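Local coordinates for protein HNH endonuclease (PDB 5H0M) that acts as a zinc-binding HNH endonuclease of a deep-sea thermophilic bacteriophage, probably cutting DNA by nicking it, at residues C76-K81 and N119-E124; A67-D72 and V89-I94; R59-T64 and D108-L113. All blocks are in the same frame, centred on the assembly; numbering follows the deposited sequence.

Contact 1: C76-K81 and N119-E124. With ZN (zinc ion), chain B.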
loop_
_atom_site.group_PDB
_atom_site.type_symbol
_atom_site.label_atom_id
_atom_site.label_comp_id
_atom_site.label_asym_id
_atom_site.label_seq_id
_atom_site.Cartn_x
_atom_site.Cartn_y
_atom_site.Cartn_z
ATOM N N CYS A 76 -10.138 9.095 1.469
ATOM C CA CYS A 76 -10.147 7.732 0.959
ATOM C C CYS A 76 -10.542 7.731 -0.504
ATOM O O CYS A 76 -11.614 8.198 -0.859
ATOM C CB CYS A 76 -11.102 6.858 1.744
ATOM S SG CYS A 76 -11.255 5.192 1.072
ATOM N N GLN A 77 -9.672 7.206 -1.360
ATOM C CA GLN A 77 -9.908 7.237 -2.811
ATOM C C GLN A 77 -10.938 6.233 -3.277
ATOM O O GLN A 77 -11.576 6.446 -4.298
ATOM C CB GLN A 77 -8.571 7.068 -3.557
ATOM C CG GLN A 77 -7.587 8.190 -3.263
ATOM C CD GLN A 77 -8.127 9.550 -3.652
ATOM O OE1 GLN A 77 -8.421 10.405 -2.804
ATOM N NE2 GLN A 77 -8.291 9.752 -4.939
ATOM N N HIS A 78 -11.122 5.144 -2.544
ATOM C CA HIS A 78 -12.173 4.195 -2.901
ATOM C C HIS A 78 -13.531 4.749 -2.537
ATOM O O HIS A 78 -14.447 4.692 -3.346
ATOM C CB HIS A 78 -11.924 2.856 -2.237
ATOM C CG HIS A 78 -10.761 2.132 -2.816
ATOM N ND1 HIS A 78 -10.548 0.796 -2.608
ATOM C CD2 HIS A 78 -9.766 2.549 -3.636
ATOM C CE1 HIS A 78 -9.455 0.421 -3.248
ATOM N NE2 HIS A 78 -8.960 1.473 -3.874
ATOM N N CYS A 79 -13.651 5.324 -1.349
ATOM C CA CYS A 79 -14.886 5.998 -0.969
ATOM C C CYS A 79 -15.212 7.117 -1.950
ATOM O O CYS A 79 -16.361 7.254 -2.371
ATOM C CB CYS A 79 -14.770 6.569 0.445
ATOM S SG CYS A 79 -15.021 5.402 1.802
ATOM N N LEU A 80 -14.210 7.887 -2.353
ATOM C CA LEU A 80 -14.463 8.998 -3.275
ATOM C C LEU A 80 -15.050 8.495 -4.600
ATOM O O LEU A 80 -15.991 9.091 -5.148
ATOM C CB LEU A 80 -13.171 9.796 -3.523
ATOM C CG LEU A 80 -13.319 11.151 -4.213
ATOM C CD1 LEU A 80 -14.147 12.109 -3.379
ATOM C CD2 LEU A 80 -11.936 11.732 -4.481
ATOM N N LYS A 81 -14.518 7.398 -5.110
ATOM C CA LYS A 81 -15.039 6.807 -6.342
ATOM C C LYS A 81 -16.446 6.288 -6.204
ATOM O O LYS A 81 -17.195 6.285 -7.183
ATOM C CB LYS A 81 -14.093 5.748 -6.854
ATOM C CG LYS A 81 -12.834 6.430 -7.369
ATOM C CD LYS A 81 -11.758 5.501 -7.898
ATOM C CE LYS A 81 -10.398 6.195 -7.842
ATOM N NZ LYS A 81 -9.364 5.607 -8.735
ATOM N N ASN A 119 -9.653 -2.891 4.584
ATOM C CA ASN A 119 -10.121 -4.236 4.893
ATOM C C ASN A 119 -10.737 -4.914 3.677
ATOM O O ASN A 119 -10.461 -6.088 3.390
ATOM C CB ASN A 119 -11.135 -4.159 6.034
ATOM C CG ASN A 119 -11.585 -5.519 6.505
ATOM O OD1 ASN A 119 -10.812 -6.261 7.123
ATOM N ND2 ASN A 119 -12.837 -5.863 6.217
ATOM N N ARG A 120 -11.566 -4.185 2.940
ATOM C CA ARG A 120 -12.166 -4.718 1.725
ATOM C C ARG A 120 -11.086 -5.086 0.722
ATOM O O ARG A 120 -11.134 -6.150 0.112
ATOM C CB ARG A 120 -13.151 -3.710 1.112
ATOM C CG ARG A 120 -13.664 -4.095 -0.255
ATOM C CD ARG A 120 -14.779 -3.208 -0.757
ATOM N NE ARG A 120 -14.398 -1.799 -0.838
ATOM C CZ ARG A 120 -15.185 -0.830 -1.304
ATOM N NH1 ARG A 120 -16.413 -1.103 -1.740
ATOM N NH2 ARG A 120 -14.745 0.424 -1.342
ATOM N N LYS A 121 -10.127 -4.184 0.538
ATOM C CA LYS A 121 -9.050 -4.405 -0.430
ATOM C C LYS A 121 -8.214 -5.608 -0.040
ATOM O O LYS A 121 -7.754 -6.361 -0.905
ATOM C CB LYS A 121 -8.155 -3.182 -0.571
ATOM C CG LYS A 121 -7.009 -3.386 -1.567
ATOM C CD LYS A 121 -6.305 -2.099 -1.908
ATOM C CE LYS A 121 -5.192 -2.382 -2.910
ATOM N NZ LYS A 121 -4.099 -3.238 -2.380
ATOM N N THR A 122 -8.009 -5.815 1.257
ATOM C CA THR A 122 -7.247 -6.982 1.719
ATOM C C THR A 122 -7.920 -8.275 1.271
ATOM O O THR A 122 -7.259 -9.194 0.790
ATOM C CB THR A 122 -7.064 -6.948 3.239
ATOM O OG1 THR A 122 -6.259 -5.816 3.576
ATOM C CG2 THR A 122 -6.401 -8.226 3.754
ATOM N N ALA A 123 -9.239 -8.343 1.391
ATOM C CA ALA A 123 -9.975 -9.530 0.955
ATOM C C ALA A 123 -9.912 -9.725 -0.552
ATOM O O ALA A 123 -9.703 -10.832 -1.066
ATOM C CB ALA A 123 -11.412 -9.439 1.420
ATOM N N GLU A 124 -10.077 -8.630 -1.276
ATOM C CA GLU A 124 -9.956 -8.653 -2.732
ATOM C C GLU A 124 -8.591 -9.158 -3.162
ATOM O O GLU A 124 -8.462 -9.926 -4.132
ATOM C CB GLU A 124 -10.166 -7.234 -3.284
ATOM C CG GLU A 124 -11.581 -6.740 -3.072
ATOM C CD GLU A 124 -11.787 -5.285 -3.437
ATOM O OE1 GLU A 124 -10.811 -4.616 -3.807
ATOM O OE2 GLU A 124 -12.957 -4.838 -3.346
HETATM ZN ZN ZN B . -13.071 4.244 2.125
HETATM O O HOH W 1 -11.685 -1.069 -0.894
#

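Contact 2: A67-D72 and V89-I94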
loop_
_atom_site.group_PDB
_atom_site.type_symbol
_atom_site.label_atom_id
_atom_site.label_comp_id
_atom_site.label_asym_id
_atom_site.label_seq_id
_atom_site.Cartn_x
_atom_site.Cartn_y
_atom_site.Cartn_z
ATOM N N ALA A 67 3.339 12.457 0.509
ATOM C CA ALA A 67 3.049 13.009 -0.806
ATOM C C ALA A 67 1.714 12.472 -1.336
ATOM O O ALA A 67 0.933 13.199 -1.937
ATOM C CB ALA A 67 4.174 12.713 -1.780
ATOM N N VAL A 68 1.467 11.179 -1.122
ATOM C CA VAL A 68 0.217 10.567 -1.579
ATOM C C VAL A 68 -0.981 11.108 -0.799
ATOM O O VAL A 68 -2.006 11.470 -1.376
ATOM C CB VAL A 68 0.293 9.027 -1.480
ATOM C CG1 VAL A 68 -1.055 8.381 -1.787
ATOM C CG2 VAL A 68 1.338 8.473 -2.431
ATOM N N LEU A 69 -0.863 11.169 0.520
ATOM C CA LEU A 69 -1.960 11.705 1.329
ATOM C C LEU A 69 -2.266 13.136 0.923
ATOM O O LEU A 69 -3.424 13.519 0.804
ATOM C CB LEU A 69 -1.628 11.640 2.809
ATOM C CG LEU A 69 -1.694 10.231 3.408
ATOM C CD1 LEU A 69 -0.920 10.198 4.715
ATOM C CD2 LEU A 69 -3.127 9.784 3.600
ATOM N N ALA A 70 -1.224 13.917 0.701
ATOM C CA ALA A 70 -1.428 15.308 0.319
ATOM C C ALA A 70 -2.122 15.424 -1.032
ATOM O O ALA A 70 -3.088 16.198 -1.174
ATOM C CB ALA A 70 -0.101 16.055 0.295
ATOM N N LYS A 71 -1.656 14.650 -2.009
ATOM C CA LYS A 71 -2.264 14.592 -3.361
ATOM C C LYS A 71 -3.729 14.208 -3.278
ATOM O O LYS A 71 -4.563 14.744 -4.002
ATOM C CB LYS A 71 -1.499 13.600 -4.260
ATOM C CG LYS A 71 -2.198 13.228 -5.561
ATOM C CD LYS A 71 -1.475 12.110 -6.279
ATOM C CE LYS A 71 -1.807 10.745 -5.706
ATOM N NZ LYS A 71 -3.154 10.244 -6.111
ATOM N N ASP A 72 -4.026 13.277 -2.380
ATOM C CA ASP A 72 -5.374 12.762 -2.171
ATOM C C ASP A 72 -6.224 13.637 -1.236
ATOM O O ASP A 72 -7.370 13.295 -0.921
ATOM C CB ASP A 72 -5.287 11.328 -1.627
ATOM C CG ASP A 72 -4.852 10.331 -2.675
ATOM O OD1 ASP A 72 -4.887 10.679 -3.887
ATOM O OD2 ASP A 72 -4.485 9.203 -2.292
ATOM N N VAL A 89 -6.829 6.880 6.504
ATOM C CA VAL A 89 -6.001 6.536 7.662
ATOM C C VAL A 89 -4.737 5.760 7.309
ATOM O O VAL A 89 -3.876 5.562 8.169
ATOM C CB VAL A 89 -6.786 5.736 8.716
ATOM C CG1 VAL A 89 -7.930 6.584 9.265
ATOM C CG2 VAL A 89 -7.289 4.411 8.182
ATOM N N ILE A 90 -4.611 5.345 6.049
ATOM C CA ILE A 90 -3.482 4.513 5.638
ATOM C C ILE A 90 -3.237 4.737 4.154
ATOM O O ILE A 90 -4.161 5.079 3.430
ATOM C CB ILE A 90 -3.761 3.033 5.978
ATOM C CG1 ILE A 90 -2.482 2.200 5.917
ATOM C CG2 ILE A 90 -4.861 2.473 5.116
ATOM C CD1 ILE A 90 -2.618 0.866 6.614
ATOM N N VAL A 91 -1.990 4.583 3.725
ATOM C CA VAL A 91 -1.657 4.561 2.306
ATOM C C VAL A 91 -1.281 3.129 1.961
ATOM O O VAL A 91 -0.380 2.563 2.597
ATOM C CB VAL A 91 -0.495 5.506 1.971
ATOM C CG1 VAL A 91 -0.091 5.404 0.516
ATOM C CG2 VAL A 91 -0.887 6.939 2.276
ATOM N N ASP A 92 -1.964 2.564 0.965
ATOM C CA ASP A 92 -1.768 1.154 0.570
ATOM C C ASP A 92 -1.244 1.041 -0.860
ATOM O O ASP A 92 -1.620 1.816 -1.746
ATOM C CB ASP A 92 -3.079 0.369 0.687
ATOM C CG ASP A 92 -2.879 -1.158 0.688
ATOM O OD1 ASP A 92 -1.777 -1.655 1.045
ATOM O OD2 ASP A 92 -3.842 -1.872 0.350
ATOM N N HIS A 93 -0.389 0.041 -1.058
ATOM C CA HIS A 93 0.071 -0.365 -2.384
ATOM C C HIS A 93 -1.029 -1.081 -3.130
ATOM O O HIS A 93 -1.630 -2.021 -2.594
ATOM C CB HIS A 93 1.283 -1.279 -2.255
ATOM C CG HIS A 93 2.508 -0.575 -1.762
ATOM N ND1 HIS A 93 2.727 -0.320 -0.432
ATOM C CD2 HIS A 93 3.559 -0.046 -2.429
ATOM C CE1 HIS A 93 3.872 0.329 -0.293
ATOM N NE2 HIS A 93 4.388 0.521 -1.492
ATOM N N ILE A 94 -1.274 -0.676 -4.367
ATOM C CA ILE A 94 -2.326 -1.330 -5.172
ATOM C C ILE A 94 -1.880 -2.747 -5.520
ATOM O O ILE A 94 -2.525 -3.726 -5.130
ATOM C CB ILE A 94 -2.676 -0.528 -6.424
ATOM C CG1 ILE A 94 -3.210 0.854 -6.067
ATOM C CG2 ILE A 94 -3.650 -1.335 -7.279
ATOM C CD1 ILE A 94 -3.491 1.738 -7.259
#

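Contact 3: R59-T64 and D108-L113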
loop_
_atom_site.group_PDB
_atom_site.type_symbol
_atom_site.label_atom_id
_atom_site.label_comp_id
_atom_site.label_asym_id
_atom_site.label_seq_id
_atom_site.Cartn_x
_atom_site.Cartn_y
_atom_site.Cartn_z
ATOM N N ARG A 59 13.185 6.482 4.927
ATOM C CA ARG A 59 12.956 7.893 4.635
ATOM C C ARG A 59 12.119 8.067 3.357
ATOM O O ARG A 59 11.266 8.938 3.294
ATOM C CB ARG A 59 14.302 8.655 4.510
ATOM C CG ARG A 59 15.224 8.181 3.381
ATOM C CD ARG A 59 16.581 8.885 3.336
ATOM N NE ARG A 59 17.363 8.419 2.187
ATOM C CZ ARG A 59 18.677 8.589 2.021
ATOM N NH1 ARG A 59 19.410 9.220 2.930
ATOM N NH2 ARG A 59 19.268 8.109 0.930
ATOM N N GLU A 60 12.359 7.218 2.364
ATOM C CA GLU A 60 11.677 7.337 1.076
ATOM C C GLU A 60 10.191 7.028 1.250
ATOM O O GLU A 60 9.347 7.749 0.732
ATOM C CB GLU A 60 12.306 6.408 0.041
ATOM C CG GLU A 60 13.740 6.779 -0.345
ATOM C CD GLU A 60 14.820 6.149 0.530
ATOM O OE1 GLU A 60 14.523 5.429 1.501
ATOM O OE2 GLU A 60 16.009 6.383 0.227
ATOM N N TRP A 61 9.869 5.976 2.001
ATOM C CA TRP A 61 8.463 5.681 2.278
ATOM C C TRP A 61 7.831 6.799 3.081
ATOM O O TRP A 61 6.711 7.215 2.786
ATOM C CB TRP A 61 8.294 4.346 2.996
ATOM C CG TRP A 61 6.873 4.090 3.423
ATOM C CD1 TRP A 61 6.426 3.956 4.687
ATOM C CD2 TRP A 61 5.712 3.985 2.577
ATOM N NE1 TRP A 61 5.066 3.773 4.707
ATOM C CE2 TRP A 61 4.608 3.761 3.419
ATOM C CE3 TRP A 61 5.503 4.045 1.201
ATOM C CZ2 TRP A 61 3.325 3.607 2.933
ATOM C CZ3 TRP A 61 4.231 3.885 0.718
ATOM C CH2 TRP A 61 3.157 3.666 1.585
ATOM N N GLU A 62 8.522 7.288 4.113
ATOM C CA GLU A 62 7.896 8.293 4.977
ATOM C C GLU A 62 7.474 9.512 4.145
ATOM O O GLU A 62 6.361 10.038 4.293
ATOM C CB GLU A 62 8.857 8.708 6.093
ATOM C CG GLU A 62 8.203 9.580 7.161
ATOM C CD GLU A 62 9.054 9.820 8.407
ATOM O OE1 GLU A 62 10.078 9.136 8.638
ATOM O OE2 GLU A 62 8.686 10.730 9.165
ATOM N N ARG A 63 8.355 9.936 3.243
ATOM C CA ARG A 63 8.111 11.081 2.397
ATOM C C ARG A 63 7.022 10.799 1.356
ATOM O O ARG A 63 6.157 11.619 1.106
ATOM C CB ARG A 63 9.422 11.437 1.712
ATOM C CG ARG A 63 9.442 12.629 0.791
ATOM C CD ARG A 63 10.603 12.438 -0.173
ATOM N NE ARG A 63 11.813 11.917 0.490
ATOM C CZ ARG A 63 12.719 11.119 -0.085
ATOM N NH1 ARG A 63 12.561 10.727 -1.339
ATOM N NH2 ARG A 63 13.789 10.703 0.600
ATOM N N THR A 64 7.066 9.627 0.736
ATOM C CA THR A 64 6.144 9.303 -0.334
ATOM C C THR A 64 4.728 9.123 0.210
ATOM O O THR A 64 3.768 9.569 -0.396
ATOM C CB THR A 64 6.612 8.063 -1.085
ATOM O OG1 THR A 64 7.890 8.330 -1.695
ATOM C CG2 THR A 64 5.606 7.665 -2.172
ATOM N N ASP A 108 1.366 6.122 -8.690
ATOM C CA ASP A 108 0.230 5.470 -9.332
ATOM C C ASP A 108 -0.027 4.054 -8.834
ATOM O O ASP A 108 -0.982 3.424 -9.270
ATOM C CB ASP A 108 0.341 5.508 -10.862
ATOM C CG ASP A 108 1.492 4.706 -11.412
ATOM O OD1 ASP A 108 2.343 4.189 -10.673
ATOM O OD2 ASP A 108 1.564 4.595 -12.669
ATOM N N ASN A 109 0.819 3.566 -7.930
ATOM C CA ASN A 109 0.615 2.290 -7.258
ATOM C C ASN A 109 0.239 2.499 -5.798
ATOM O O ASN A 109 0.299 1.557 -5.020
ATOM C CB ASN A 109 1.880 1.428 -7.322
ATOM C CG ASN A 109 1.646 0.008 -6.859
ATOM O OD1 ASN A 109 0.641 -0.607 -7.223
ATOM N ND2 ASN A 109 2.565 -0.529 -6.075
ATOM N N LEU A 110 -0.155 3.720 -5.424
ATOM C CA LEU A 110 -0.447 4.021 -4.012
ATOM C C LEU A 110 -1.767 4.769 -3.870
ATOM O O LEU A 110 -2.035 5.697 -4.633
ATOM C CB LEU A 110 0.696 4.860 -3.421
ATOM C CG LEU A 110 2.003 4.103 -3.239
ATOM C CD1 LEU A 110 3.145 5.074 -3.017
ATOM C CD2 LEU A 110 1.921 3.073 -2.135
ATOM N N GLN A 111 -2.588 4.363 -2.901
ATOM C CA GLN A 111 -3.846 5.049 -2.637
ATOM C C GLN A 111 -4.059 5.277 -1.153
ATOM O O GLN A 111 -3.789 4.406 -0.336
ATOM C CB GLN A 111 -5.038 4.274 -3.188
ATOM C CG GLN A 111 -4.978 3.971 -4.661
ATOM C CD GLN A 111 -6.241 3.274 -5.125
ATOM O OE1 GLN A 111 -6.422 2.074 -4.885
ATOM N NE2 GLN A 111 -7.116 4.019 -5.774
ATOM N N SER A 112 -4.596 6.443 -0.829
ATOM C CA SER A 112 -5.034 6.729 0.530
ATOM C C SER A 112 -6.386 6.064 0.750
ATOM O O SER A 112 -7.278 6.202 -0.093
ATOM C CB SER A 112 -5.189 8.237 0.717
ATOM O OG SER A 112 -3.990 8.926 0.362
ATOM N N LEU A 113 -6.521 5.335 1.864
ATOM C CA LEU A 113 -7.716 4.524 2.159
ATOM C C LEU A 113 -8.166 4.702 3.597
ATOM O O LEU A 113 -7.355 4.935 4.489
ATOM C CB LEU A 113 -7.449 3.030 1.943
ATOM C CG LEU A 113 -7.042 2.581 0.528
ATOM C CD1 LEU A 113 -6.783 1.089 0.533
ATOM C CD2 LEU A 113 -8.105 2.946 -0.493
#

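Contact 1: C76-K81 and N119-E124
One water bridges H78 and R120: its oxygen lies 2.8 Å from H78 ND1 and the same distance from R120 NE, from which it accepts. It sits in the imidazole plane, at the ring edge. The other ring nitrogen, H78 NE2, bonds to Q111, so the ring is held at both nitrogens and its rotation is fixed. R120 runs out with CG anti to the backbone N (chi1 171°) and then bends at chi3, which brings NH2 to 3.8 Å from H78 CB; E82 takes NH1 in a salt bridge. K121 brushes the ring more loosely, its CD 4.3 Å from H78 CE1, before its ammonium turns off to D125, D92 and the carbonyls of H93 and I94. Beside H78 lies the zinc site. C76 SG and C79 SG each bind the zinc ion at 2.3 Å, and C114 and C117 complete the four-cysteine set. C76 also N-caps the short helix, its SG accepting from C79 N at 3.4 Å and 172°. Helix 77-81 is thus tied to helix 115-129 by metal and by water, while strand 110-113 lies against both, with L113 touching H78 and K121.

Contact 2: A67-D72 and V89-I94
The strand that brings V91 onto V68 and L69 starts with an irregularity: V89 and I90 both face L113 of the partner strand, a classic beta bulge. I90 then turns its side chain away from helix 59-71 and packs on H118. V91 does the opposite and makes the whole apolar contact, its two methyls forked over consecutive helix residues. With CG1 anti to the backbone N (chi1 176°), that methyl meets V68 CG1 at 3.9 Å. The other methyl, V91 CG2, settles on the branch point of L69, 3.6 Å from CG and 3.9 Å from L69 CD2. L69 CA and V91 CA are 7.2 Å apart, the nearest pair of the two segments. Strands 90-93 and 110-113 form the two-stranded antiparallel sheet that, with helix 115-129, makes up the beta-beta-alpha metal motif of HNH nucleases; helix 59-71 covers one side of it. D92 touches H118, and its OD2 makes a salt bridge with K121. H93 lies on the helix-facing side, its NE2 bonded to the carbonyl of R104 and its ring against L110. I94 pairs its backbone with N109. At the helix end, K71 NZ makes a salt bridge to D72 OD1 at 2.9 Å, and D72 OD2 hydrogen-bonds to S112 OG.

Contact 3: R59-T64 and D108-L113
Helix 59-71 passes strand 110-113 at a distance that only side chains bridge, T64 CA and L110 CA being 9.2 Å apart. L110 fills the gap with its two methyls. Its CD2 comes up to the indole of W61 in the ring plane, at the edge, 3.8 Å from CZ3 and 4.0 Å from CH2, so the contact is with the rim of the six-membered ring. L110 CD1 meets T64 CG2 at 3.7 Å, the two side chains crossing at about a right angle. W61 reaches this far because CG stands anti to the backbone N (chi1 174°), carrying the indole out from the helix toward the sheet. In this small HNH fold the helix thereby packs on the two-stranded sheet, W61 also touching V91 and the ring of H93. F55, the last residue of helix 41-55, and Y56 just after it also meet the indole, Y56 edge-to-face. T64 OG1 bonds to E60 O at 2.9 Å, from the opposite face to T64 N, so one carbonyl takes two donors. On the outer side, R59 NE makes a salt bridge to E60 OE2 at 3.1 Å. R63 lays a guanidinium face over E60 CA.

From the N-terminal side, the chain enters helix 59-71, whose first half opens contact 3 and whose second half opens contact 2. It then forms helix 77-81, the start of contact 1, before strand 90-93 returns to the earlier helix and closes contact 2. Strand 110-113 closes contact 3, a wider loop that encloses contact 2. Contact 1 closes last, on helix 115-129, and crosses both of the others. Contacts 2 and 3, their centres about 5 Å apart, together fasten one helix to the two neighbouring strands; contact 1 joins helix 77-81 to helix 115-129 beside the zinc site. A backbone bond from Q77 N to S112 O ties contact 1 to contact 3.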